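Superoxide dismutase (Leishmania major, PDB 4F2N) catalyses the dismutation of superoxide to molecular oxygen and hydrogen peroxide at a mononuclear iron centre. Local coordinates at residues F188-V192 with Y208-W213; V49-Q54 with H195-F201. All coordinates share one frame; numbering follows the deposited sequence.

Contact 1: F188-V192 with Y208-W213; sequences FTADV and YLKELW. With FE2 (Fe (II) ion), chain N.
Y208 and D191 meet through a single polar link: the phenol OH of Y208 donates to the main-chain O of D191 over 2.7 Å, in the carbonyl plane and with a C=O...donor angle of 146°. Y208 has its CG anti to the backbone N (chi1 154°), which sends the ring from the helix to the end of the strand, and the carbonyl sits at the ring edge. The carboxylate of the same aspartate binds the iron through OD2 at 1.9 Å, while OD1 accepts from W193 N and, weakly, from the iron-bound water. Y208 is therefore a second-shell residue, holding the backbone of a metal ligand. Beside this bond, A190 CB packs 3.6 Å from L212 CD2 and 4.0 Å from L209 CD2; that L209 methyl also meets V192 CG1 at 3.9 Å, the two side chains crossing at about a right angle. F188 CE2 lies 3.7 Å from W213 CZ3, the two rings tilted 30° from each other with little overlap. W213 NE1 is hydrogen-bonded to Q145 OE1. Strand 185-191, an outer strand of the antiparallel sheet within this chain, faces helix 205-212; F144 of helix 137-149 meets F188, A190 and W213, and strand 155-161 pairs alongside.

Contact 2: V49-Q54 with H195-F201; sequences VMSPRQ and HAYYKDF. With FE2 (Fe (II) ion), chain N.
The N-terminus of helix 52-71, in the alpha-hairpin domain, is fastened here to the short helix 198-201 of the C-terminal domain, just after the iron ligand H195. The carboxylate of D200 grips S51 twice: OD2 accepts from S51 N at 2.8 Å, nearly straight (171°) though 25° out of the carboxylate plane, and OD1 takes the S51 hydroxyl on its syn lone pair at 2.7 Å. S51 is the N-cap of helix 52-71. Its OG, set between the backbone N and carbonyl carbon (chi1 70°), also accepts from Q54 N at 3.0 Å, so one hydroxyl caps the helix and binds the other domain. Q54 bends at its second torsion to lay its amide against the backbone of 195-200, where OE1 accepts a weak bond from D200 N at 3.3 Å and NE2 bonds weakly to H195 O at 3.1 Å. This last weak bond links a residue of the hairpin domain to the backbone of a metal ligand, H195, whose NE2 binds the iron at 2.1 Å. Nearby, R53 CG packs 3.6 Å from K199 CE; the two cationic ends share E202 of the second subunit in salt bridges.

How the contacts relate
The centres of contacts 1 and 2 lie about 12 Å apart on the same side of the chain's centre, and their segments alternate in sequence: 49-54, 188-192, 195-201, then 208-213. Contact 1 stays within the C-terminal domain, joining its sheet to helix 205-212, whereas contact 2 bridges the two domains. Strand 185-191, helix 198-201 and helix 205-212 follow one another, so the chain leaves the metal at D191, returns to it at H195 and then turns back to cover the strand. The contacts touch directly where Y197 packs on Y208 and A196 CB approaches D191 O. Each supplies one ligand; H58 and H108 from the hairpin domain complete the protein ligands, placing the iron between the domains.

Contact 1: F188-V192 with Y208-W213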
loop_
_atom_site.group_PDB
_atom_site.type_symbol
_atom_site.label_atom_id
_atom_site.label_comp_id
_atom_site.label_asym_id
_atom_site.label_seq_id
_atom_site.Cartn_x
_atom_site.Cartn_y
_atom_site.Cartn_z
ATOM N N PHE B 188 -14.603 6.659 -13.549
ATOM C CA PHE B 188 -13.277 6.146 -13.938
ATOM C C PHE B 188 -12.406 5.980 -12.698
ATOM O O PHE B 188 -12.542 6.757 -11.729
ATOM C CB PHE B 188 -12.589 7.096 -14.913
ATOM C CG PHE B 188 -11.204 6.620 -15.309
ATOM C CD1 PHE B 188 -11.057 5.425 -16.023
ATOM C CD2 PHE B 188 -10.055 7.305 -14.893
ATOM C CE1 PHE B 188 -9.800 4.934 -16.354
ATOM C CE2 PHE B 188 -8.784 6.834 -15.251
ATOM C CZ PHE B 188 -8.663 5.640 -15.975
ATOM N N THR B 189 -11.571 4.951 -12.684
ATOM C CA THR B 189 -10.595 4.772 -11.594
ATOM C C THR B 189 -9.245 4.278 -12.096
ATOM O O THR B 189 -9.172 3.604 -13.135
ATOM C CB THR B 189 -11.123 3.826 -10.471
ATOM O OG1 THR B 189 -10.340 4.021 -9.285
ATOM C CG2 THR B 189 -10.997 2.348 -10.850
ATOM N N ALA B 190 -8.183 4.597 -11.354
ATOM C CA ALA B 190 -6.863 3.980 -11.567
ATOM C C ALA B 190 -6.441 3.399 -10.236
ATOM O O ALA B 190 -6.452 4.091 -9.199
ATOM C CB ALA B 190 -5.844 5.016 -12.033
ATOM N N ASP B 191 -6.108 2.118 -10.245
ATOM C CA ASP B 191 -5.565 1.455 -9.047
ATOM C C ASP B 191 -4.126 1.946 -8.853
ATOM O O ASP B 191 -3.316 1.846 -9.791
ATOM C CB ASP B 191 -5.545 -0.065 -9.326
ATOM C CG ASP B 191 -5.226 -0.904 -8.103
ATOM O OD1 ASP B 191 -4.971 -0.341 -7.009
ATOM O OD2 ASP B 191 -5.269 -2.169 -8.225
ATOM N N VAL B 192 -3.803 2.509 -7.687
ATOM C CA VAL B 192 -2.407 2.854 -7.416
ATOM C C VAL B 192 -1.844 2.111 -6.198
ATOM O O VAL B 192 -0.828 2.510 -5.620
ATOM C CB VAL B 192 -2.135 4.371 -7.346
ATOM C CG1 VAL B 192 -2.406 5.037 -8.688
ATOM C CG2 VAL B 192 -3.040 4.996 -6.302
ATOM N N TYR B 208 3.552 4.778 -15.150
ATOM C CA TYR B 208 2.363 3.928 -15.238
ATOM C C TYR B 208 1.096 4.760 -15.494
ATOM O O TYR B 208 0.360 4.494 -16.438
ATOM C CB TYR B 208 2.230 3.098 -13.947
ATOM C CG TYR B 208 0.822 2.629 -13.565
ATOM C CD1 TYR B 208 0.111 1.696 -14.367
ATOM C CD2 TYR B 208 0.235 3.064 -12.374
ATOM C CE1 TYR B 208 -1.171 1.258 -13.998
ATOM C CE2 TYR B 208 -1.024 2.626 -11.990
ATOM C CZ TYR B 208 -1.717 1.711 -12.780
ATOM O OH TYR B 208 -2.978 1.258 -12.387
ATOM N N LEU B 209 0.869 5.774 -14.654
ATOM C CA LEU B 209 -0.278 6.655 -14.800
ATOM C C LEU B 209 -0.321 7.416 -16.130
ATOM O O LEU B 209 -1.404 7.556 -16.731
ATOM C CB LEU B 209 -0.372 7.624 -13.607
ATOM C CG LEU B 209 -0.722 6.921 -12.301
ATOM C CD1 LEU B 209 -0.417 7.853 -11.139
ATOM C CD2 LEU B 209 -2.180 6.494 -12.263
ATOM N N LYS B 210 0.844 7.872 -16.606
ATOM C CA LYS B 210 0.904 8.537 -17.904
ATOM C C LYS B 210 0.564 7.538 -19.028
ATOM O O LYS B 210 -0.129 7.885 -19.993
ATOM C CB LYS B 210 2.288 9.177 -18.139
ATOM N N GLU B 211 1.042 6.300 -18.921
ATOM C CA GLU B 211 0.820 5.352 -20.015
ATOM C C GLU B 211 -0.587 4.756 -19.972
ATOM O O GLU B 211 -1.122 4.361 -21.000
ATOM C CB GLU B 211 1.915 4.273 -20.042
ATOM C CG GLU B 211 3.287 4.853 -20.381
ATOM C CD GLU B 211 4.391 3.815 -20.527
ATOM O OE1 GLU B 211 4.083 2.623 -20.772
ATOM O OE2 GLU B 211 5.591 4.200 -20.408
ATOM N N LEU B 212 -1.192 4.724 -18.782
ATOM C CA LEU B 212 -2.501 4.107 -18.574
ATOM C C LEU B 212 -3.579 4.623 -19.532
ATOM O O LEU B 212 -4.469 3.865 -19.928
ATOM C CB LEU B 212 -2.962 4.315 -17.122
ATOM C CG LEU B 212 -4.196 3.527 -16.656
ATOM C CD1 LEU B 212 -4.052 2.011 -16.770
ATOM C CD2 LEU B 212 -4.520 3.908 -15.214
ATOM N N TRP B 213 -3.476 5.898 -19.924
ATOM C CA TRP B 213 -4.475 6.494 -20.808
ATOM C C TRP B 213 -4.635 5.716 -22.090
ATOM O O TRP B 213 -5.718 5.694 -22.650
ATOM C CB TRP B 213 -4.148 7.961 -21.125
ATOM C CG TRP B 213 -4.025 8.835 -19.902
ATOM C CD1 TRP B 213 -2.920 9.575 -19.489
ATOM C CD2 TRP B 213 -5.057 9.080 -18.878
ATOM N NE1 TRP B 213 -3.192 10.239 -18.302
ATOM C CE2 TRP B 213 -4.462 10.007 -17.907
ATOM C CE3 TRP B 213 -6.379 8.672 -18.703
ATOM C CZ2 TRP B 213 -5.163 10.455 -16.780
ATOM C CZ3 TRP B 213 -7.080 9.140 -17.560
ATOM C CH2 TRP B 213 -6.481 10.014 -16.636
HETATM FE FE FE2 N . -5.336 -3.844 -7.266
HETATM O O HOH W 1 -5.793 -2.714 -5.364
#

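Contact 2: V49-Q54 with H195-F201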
loop_
_atom_site.group_PDB
_atom_site.type_symbol
_atom_site.label_atom_id
_atom_site.label_comp_id
_atom_site.label_asym_id
_atom_site.label_seq_id
_atom_site.Cartn_x
_atom_site.Cartn_y
_atom_site.Cartn_z
ATOM N N VAL B 49 0.008 -1.490 -22.447
ATOM C CA VAL B 49 0.414 -1.007 -21.118
ATOM C C VAL B 49 0.741 -2.119 -20.107
ATOM O O VAL B 49 1.815 -2.085 -19.496
ATOM C CB VAL B 49 -0.616 -0.004 -20.560
ATOM C CG1 VAL B 49 -0.280 0.432 -19.122
ATOM C CG2 VAL B 49 -0.690 1.191 -21.510
ATOM N N MET B 50 -0.164 -3.087 -19.961
ATOM C CA MET B 50 -0.018 -4.194 -18.994
ATOM C C MET B 50 0.378 -5.520 -19.645
ATOM O O MET B 50 -0.346 -6.014 -20.492
ATOM C CB MET B 50 -1.341 -4.435 -18.278
ATOM C CG MET B 50 -1.674 -3.369 -17.235
ATOM S SD MET B 50 -3.241 -3.805 -16.468
ATOM C CE MET B 50 -3.629 -2.240 -15.703
ATOM N N SER B 51 1.478 -6.117 -19.183
ATOM C CA SER B 51 1.928 -7.416 -19.681
ATOM C C SER B 51 0.969 -8.531 -19.250
ATOM O O SER B 51 0.207 -8.361 -18.297
ATOM C CB SER B 51 3.316 -7.721 -19.122
ATOM O OG SER B 51 3.209 -7.989 -17.726
ATOM N N PRO B 52 1.015 -9.689 -19.949
ATOM C CA PRO B 52 0.232 -10.848 -19.522
ATOM C C PRO B 52 0.458 -11.201 -18.046
ATOM O O PRO B 52 -0.526 -11.376 -17.297
ATOM C CB PRO B 52 0.724 -11.970 -20.474
ATOM C CG PRO B 52 1.054 -11.215 -21.737
ATOM C CD PRO B 52 1.659 -9.914 -21.272
ATOM N N ARG B 53 1.722 -11.248 -17.612
ATOM C CA ARG B 53 1.998 -11.609 -16.216
ATOM C C ARG B 53 1.474 -10.544 -15.242
ATOM O O ARG B 53 0.924 -10.897 -14.199
ATOM C CB ARG B 53 3.482 -11.938 -15.983
ATOM C CG ARG B 53 3.849 -12.246 -14.528
ATOM C CD ARG B 53 3.043 -13.422 -13.982
ATOM N NE ARG B 53 3.665 -14.047 -12.813
ATOM C CZ ARG B 53 3.229 -15.174 -12.259
ATOM N NH1 ARG B 53 2.185 -15.813 -12.785
ATOM N NH2 ARG B 53 3.859 -15.695 -11.213
ATOM N N GLN B 54 1.606 -9.262 -15.578
ATOM C CA GLN B 54 1.054 -8.203 -14.684
ATOM C C GLN B 54 -0.447 -8.382 -14.503
ATOM O O GLN B 54 -0.978 -8.261 -13.371
ATOM C CB GLN B 54 1.361 -6.803 -15.240
ATOM C CG GLN B 54 0.730 -5.638 -14.500
ATOM C CD GLN B 54 1.371 -5.398 -13.136
ATOM O OE1 GLN B 54 2.317 -4.604 -13.004
ATOM N NE2 GLN B 54 0.879 -6.102 -12.121
ATOM N N HIS B 195 1.001 -3.100 -6.322
ATOM C CA HIS B 195 0.806 -4.303 -7.142
ATOM C C HIS B 195 0.160 -4.027 -8.481
ATOM O O HIS B 195 0.273 -4.876 -9.380
ATOM C CB HIS B 195 0.026 -5.412 -6.379
ATOM C CG HIS B 195 -1.441 -5.119 -6.190
ATOM N ND1 HIS B 195 -2.018 -5.021 -4.952
ATOM C CD2 HIS B 195 -2.481 -4.916 -7.130
ATOM C CE1 HIS B 195 -3.351 -4.763 -5.090
ATOM N NE2 HIS B 195 -3.632 -4.684 -6.424
ATOM N N ALA B 196 -0.519 -2.882 -8.659
ATOM C CA ALA B 196 -1.190 -2.639 -9.956
ATOM C C ALA B 196 -0.156 -2.450 -11.055
ATOM O O ALA B 196 -0.414 -2.764 -12.243
ATOM C CB ALA B 196 -2.137 -1.436 -9.891
ATOM N N TYR B 197 1.023 -1.960 -10.686
ATOM C CA TYR B 197 2.010 -1.578 -11.717
ATOM C C TYR B 197 3.406 -2.095 -11.463
ATOM O O TYR B 197 4.282 -1.852 -12.294
ATOM C CB TYR B 197 2.082 -0.033 -11.839
ATOM C CG TYR B 197 2.438 0.673 -10.533
ATOM C CD1 TYR B 197 3.777 0.894 -10.160
ATOM C CD2 TYR B 197 1.441 1.106 -9.662
ATOM C CE1 TYR B 197 4.082 1.532 -8.938
ATOM C CE2 TYR B 197 1.740 1.748 -8.471
ATOM C CZ TYR B 197 3.058 1.938 -8.108
ATOM O OH TYR B 197 3.365 2.566 -6.927
ATOM N N TYR B 198 3.660 -2.762 -10.331
ATOM C CA TYR B 198 5.067 -3.044 -9.974
ATOM C C TYR B 198 5.754 -4.045 -10.903
ATOM O O TYR B 198 6.975 -3.975 -11.097
ATOM C CB TYR B 198 5.257 -3.482 -8.515
ATOM C CG TYR B 198 6.524 -2.905 -7.906
ATOM C CD1 TYR B 198 6.540 -1.611 -7.402
ATOM C CD2 TYR B 198 7.710 -3.636 -7.885
ATOM C CE1 TYR B 198 7.697 -1.062 -6.851
ATOM C CE2 TYR B 198 8.890 -3.098 -7.367
ATOM C CZ TYR B 198 8.873 -1.814 -6.842
ATOM O OH TYR B 198 10.027 -1.271 -6.309
ATOM N N LYS B 199 4.981 -4.992 -11.420
ATOM C CA LYS B 199 5.556 -6.002 -12.330
ATOM C C LYS B 199 6.141 -5.347 -13.575
ATOM O O LYS B 199 7.227 -5.708 -14.010
ATOM C CB LYS B 199 4.518 -7.077 -12.697
ATOM C CG LYS B 199 5.038 -8.180 -13.628
ATOM C CD LYS B 199 6.014 -9.083 -12.884
ATOM C CE LYS B 199 6.676 -10.078 -13.826
ATOM N NZ LYS B 199 7.492 -11.017 -13.008
ATOM N N ASP B 200 5.436 -4.387 -14.165
ATOM C CA ASP B 200 5.915 -3.790 -15.432
ATOM C C ASP B 200 6.688 -2.486 -15.255
ATOM O O ASP B 200 7.570 -2.177 -16.069
ATOM C CB ASP B 200 4.738 -3.512 -16.367
ATOM C CG ASP B 200 3.964 -4.774 -16.744
ATOM O OD1 ASP B 200 4.509 -5.894 -16.628
ATOM O OD2 ASP B 200 2.806 -4.628 -17.204
ATOM N N PHE B 201 6.339 -1.716 -14.212
ATOM C CA PHE B 201 6.872 -0.367 -14.043
ATOM C C PHE B 201 7.736 -0.211 -12.791
ATOM O O PHE B 201 8.260 0.889 -12.537
ATOM C CB PHE B 201 5.727 0.656 -13.981
ATOM C CG PHE B 201 5.015 0.839 -15.290
ATOM C CD1 PHE B 201 5.506 1.745 -16.229
ATOM C CD2 PHE B 201 3.891 0.070 -15.608
ATOM C CE1 PHE B 201 4.856 1.901 -17.455
ATOM C CE2 PHE B 201 3.241 0.221 -16.835
ATOM C CZ PHE B 201 3.712 1.143 -17.745
HETATM FE FE FE2 N . -5.336 -3.844 -7.266
HETATM O O HOH W 1 -5.793 -2.714 -5.364
#